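Local coordinates for protein Succinylglutamatedesuccinylase/aspartoacylase (Rhodobacter sphaeroides 2.4.1, PDB 3CDX) that probably hydrolyses linear amide or ester bonds as a zinc-dependent member of the succinylglutamate desuccinylase/aspartoacylase family, and can bind calcium, at residues L176-A181 against G207-G212; G232-L237 against G241-T246. All blocks are in the same frame, centred on the assembly; numbering follows the deposited sequence.

Contact 1: residues L176-A181 against G207-G212; sequences LAAAEA and GIVSLG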
# COMPACT_ATOMS: atom_id res chain seq x y z
N LEU A 176 20.25 26.85 -30.60
CA LEU A 176 19.48 26.61 -31.84
C LEU A 176 20.24 25.78 -32.87
O LEU A 176 19.69 24.87 -33.50
CB LEU A 176 19.04 27.93 -32.46
CG LEU A 176 17.91 28.68 -31.74
CD1 LEU A 176 17.80 30.10 -32.29
CD2 LEU A 176 16.57 27.93 -31.86
N ALA A 177 21.52 26.05 -32.98
CA ALA A 177 22.37 25.35 -33.92
C ALA A 177 22.58 23.90 -33.53
O ALA A 177 22.72 23.03 -34.39
CB ALA A 177 23.72 26.04 -34.02
N ALA A 178 22.66 23.63 -32.23
CA ALA A 178 22.85 22.25 -31.78
C ALA A 178 21.56 21.47 -32.02
O ALA A 178 21.60 20.31 -32.44
CB ALA A 178 23.29 22.21 -30.30
N ALA A 179 20.42 22.11 -31.75
CA ALA A 179 19.11 21.52 -32.06
C ALA A 179 19.02 21.15 -33.54
O ALA A 179 18.62 20.03 -33.87
CB ALA A 179 18.00 22.45 -31.65
N GLU A 180 19.45 22.06 -34.44
CA GLU A 180 19.41 21.84 -35.88
C GLU A 180 20.26 20.61 -36.25
O GLU A 180 19.80 19.75 -37.01
CB GLU A 180 19.85 23.10 -36.68
CG GLU A 180 18.83 24.20 -36.66
CD GLU A 180 19.28 25.51 -37.31
OE1 GLU A 180 20.20 25.48 -38.19
OE2 GLU A 180 18.70 26.58 -36.96
N ALA A 181 21.47 20.53 -35.71
CA ALA A 181 22.34 19.36 -35.93
C ALA A 181 21.71 18.05 -35.44
O ALA A 181 21.71 17.03 -36.15
CB ALA A 181 23.69 19.57 -35.25
N GLY A 207 25.28 27.60 -17.42
CA GLY A 207 25.66 28.19 -18.71
C GLY A 207 26.25 27.23 -19.73
O GLY A 207 27.03 27.62 -20.59
N ILE A 208 25.87 25.96 -19.61
CA ILE A 208 26.24 24.87 -20.53
C ILE A 208 25.13 24.78 -21.59
O ILE A 208 23.96 24.99 -21.26
CB ILE A 208 26.33 23.53 -19.70
CG1 ILE A 208 27.50 23.61 -18.69
CG2 ILE A 208 26.39 22.27 -20.59
CD1 ILE A 208 27.32 22.72 -17.44
N VAL A 209 25.47 24.51 -22.84
CA VAL A 209 24.45 24.31 -23.89
C VAL A 209 23.56 23.10 -23.52
O VAL A 209 24.05 22.03 -23.26
CB VAL A 209 25.07 24.11 -25.27
CG1 VAL A 209 24.00 23.81 -26.27
CG2 VAL A 209 25.87 25.38 -25.70
N SER A 210 22.25 23.32 -23.46
CA SER A 210 21.33 22.30 -22.99
C SER A 210 20.25 22.03 -24.05
O SER A 210 19.53 22.96 -24.48
CB SER A 210 20.71 22.82 -21.68
OG SER A 210 19.54 22.12 -21.30
N LEU A 211 20.14 20.77 -24.46
CA LEU A 211 19.03 20.27 -25.28
C LEU A 211 18.21 19.26 -24.48
O LEU A 211 18.75 18.45 -23.74
CB LEU A 211 19.56 19.56 -26.53
CG LEU A 211 20.07 20.39 -27.71
CD1 LEU A 211 20.43 19.43 -28.89
CD2 LEU A 211 19.01 21.45 -28.13
N GLY A 212 16.90 19.30 -24.66
CA GLY A 212 16.02 18.24 -24.19
C GLY A 212 15.55 17.50 -25.43
O GLY A 212 15.75 18.00 -26.55
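Leu211 and Val209 of strand 209-214 meet Ala178 and Ala179 of helix 169-182, a helix-on-strand contact inside the catalytic domain of the succinylglutamate desuccinylase/aspartoacylase family. It is a compact example of how small residues on a helix let a branched side chain approach the helix backbone. Leu211 straddles two neighbouring alanines with its two methyl branches. CD2 of Leu211 lies 3.8 Å from CB of Ala179, and it comes almost as near to that residue's CA. The other branch turns to the preceding residue, where Leu211 CD1 is 3.8 Å from Ala178 O and 4.2 Å from Ala178 CB. One methyl therefore rests against a peptide carbonyl as well as a side chain. With CG anti to the carbonyl carbon and beside the backbone N (chi1 -77°), the isobutyl group is directed at the helix. Val209, two residues earlier on the same face of the strand, adds a looser touch, its CG1 being 4.4 Å from Ala178 CB.

The segment axes approach to 8.8 Å and cross at -43°, with Ala179 and Leu211 the nearest pair by CA atoms. Everything that touches is apolar or backbone, and all four residues are buried. The strand itself is held by backbone bonds to Ser145 and Asp147 of strand 144-148 and to Asn162 of strand 160-163. Its other face meets helix 199-205 through Ser210, while Thr175 of helix 169-182 also packs on Val209 and Leu211. Within the helix, the turn that carries the two alanines is spanned by the backbone bond from Glu180 N to Leu176 O, 3.0 Å long.

Contact 2: residues G232-L237 against G241-T246; sequences GILNVL and GVIEGT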
# COMPACT_ATOMS: atom_id res chain seq x y z
N GLY A 232 20.33 11.40 -33.60
CA GLY A 232 20.52 12.76 -33.07
C GLY A 232 21.74 12.89 -32.21
O GLY A 232 22.40 13.93 -32.21
N ILE A 233 22.03 11.84 -31.43
CA ILE A 233 23.19 11.90 -30.55
C ILE A 233 24.51 11.79 -31.30
O ILE A 233 25.47 12.46 -30.94
CB ILE A 233 23.09 10.96 -29.30
CG1 ILE A 233 23.05 9.47 -29.67
CG2 ILE A 233 21.85 11.36 -28.44
CD1 ILE A 233 22.99 8.51 -28.43
N LEU A 234 24.54 10.95 -32.35
CA LEU A 234 25.68 10.91 -33.28
C LEU A 234 25.89 12.26 -33.96
O LEU A 234 26.99 12.76 -33.97
CB LEU A 234 25.47 9.86 -34.38
CG LEU A 234 25.64 8.39 -34.02
CD1 LEU A 234 25.21 7.54 -35.23
CD2 LEU A 234 27.06 8.07 -33.59
N ASN A 235 24.80 12.81 -34.51
CA ASN A 235 24.80 14.16 -35.09
C ASN A 235 25.32 15.22 -34.13
O ASN A 235 26.08 16.11 -34.53
CB ASN A 235 23.39 14.58 -35.50
CG ASN A 235 22.91 13.94 -36.80
OD1 ASN A 235 23.64 13.22 -37.47
ND2 ASN A 235 21.66 14.20 -37.14
N VAL A 236 24.92 15.14 -32.87
CA VAL A 236 25.37 16.12 -31.92
C VAL A 236 26.89 15.99 -31.76
O VAL A 236 27.61 16.99 -31.70
CB VAL A 236 24.66 16.03 -30.57
CG1 VAL A 236 25.54 16.64 -29.52
CG2 VAL A 236 23.29 16.80 -30.61
N LEU A 237 27.39 14.75 -31.72
CA LEU A 237 28.83 14.52 -31.58
C LEU A 237 29.63 15.04 -32.78
O LEU A 237 30.75 15.54 -32.63
CB LEU A 237 29.10 13.03 -31.42
CG LEU A 237 28.65 12.34 -30.12
CD1 LEU A 237 29.18 10.87 -30.08
CD2 LEU A 237 29.06 13.12 -28.87
N GLY A 241 32.32 18.27 -33.21
CA GLY A 241 33.63 17.87 -33.71
C GLY A 241 34.33 16.80 -32.89
O GLY A 241 35.56 16.69 -32.91
N VAL A 242 33.54 16.00 -32.17
CA VAL A 242 34.06 14.95 -31.28
C VAL A 242 34.26 13.64 -32.07
O VAL A 242 35.16 12.87 -31.78
CB VAL A 242 33.14 14.77 -30.02
CG1 VAL A 242 33.57 13.61 -29.14
CG2 VAL A 242 33.11 16.05 -29.23
N ILE A 243 33.42 13.41 -33.07
CA ILE A 243 33.62 12.31 -33.98
C ILE A 243 33.53 12.83 -35.40
O ILE A 243 32.99 13.91 -35.64
CB ILE A 243 32.60 11.13 -33.76
CG1 ILE A 243 31.24 11.50 -34.34
CG2 ILE A 243 32.51 10.77 -32.26
CD1 ILE A 243 30.17 10.44 -34.16
N GLU A 244 34.02 12.04 -36.35
CA GLU A 244 34.13 12.44 -37.76
C GLU A 244 32.75 12.48 -38.45
O GLU A 244 31.88 11.62 -38.21
CB GLU A 244 35.11 11.51 -38.50
CG GLU A 244 36.53 11.44 -37.87
CD GLU A 244 37.31 10.12 -38.20
OE1 GLU A 244 37.69 9.94 -39.39
OE2 GLU A 244 37.54 9.27 -37.26
N GLY A 245 32.57 13.50 -39.28
CA GLY A 245 31.45 13.52 -40.20
C GLY A 245 30.63 14.76 -39.99
O GLY A 245 31.00 15.63 -39.21
N THR A 246 29.52 14.82 -40.73
CA THR A 246 28.59 15.93 -40.66
C THR A 246 27.18 15.39 -40.32
O THR A 246 26.82 14.29 -40.72
CB THR A 246 28.60 16.77 -41.99
OG1 THR A 246 27.65 16.25 -42.92
CG2 THR A 246 30.00 16.79 -42.67
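Val242 and Ile243 fold back on Leu237 where helix 223-239 ends, and Gly241 between them and the helix adopts the positive phi of a Schellman motif. The site illustrates how a helix terminus can be closed by backbone bonds and by apolar side chains together.

The polar part centres on the carbonyl oxygen of Leu237. Val242 N donates to Leu237 O over 2.9 Å, with an N-H...O angle of 154°, and reaches it nearly in line with the carbonyl bond; this is the 6→1 bond of the motif. Ile243 N makes a weak addition, to the same Leu237 O at 3.4 Å. Together the two are consistent with the chain turning back along the helix end after the glycine. Val242 also has a backbone bond with Gln86.

The apolar part belongs chiefly to Ile243, which lies across the side chains of Leu234 and Leu237, one helical turn apart. Its CD1 is 3.9 Å from Leu237 CB and 4.0 Å from Leu234 CD2. The first torsion of Ile243 sets CG1 between the backbone N and the carbonyl carbon (chi1 76°), sending this arm toward the helix, while the CG2 branch meets CD1 of Leu237 at 4.0 Å. Leu237 and Leu234 both also touch Leu76 of helix 68-79, and Val56 of strand 55-60 packs on Leu237 and Val242. The isoleucine, partly exposed, accordingly joins the loop to an apolar cluster that includes Leu76 and Val56. At the end of its arm, Ile243 CD1 also lies 3.9 Å from the backbone oxygen of Leu234.

How the contacts relate
Strand 209-214 leads along the chain into helix 223-239, so contact 1 is complete before contact 2 begins, and their centres are 13 Å apart. They touch through two residues of 232-237. CG2 of Val236 lies 4.2 Å from CD1 of Leu211, bringing this second helix against the leucine already packed on helix 169-182. Asn235 ND2 sits 3.0 Å from Ala181 O, a weak hydrogen bond, and also bonds to the backbone oxygens of Phe182 and Glu248. Contact 1 is nearer the metal site: the Leu211 side chain is about 9 Å from that of His149, a calcium ligand, and about 13 Å from the ion. Contact 2 lies away from that site.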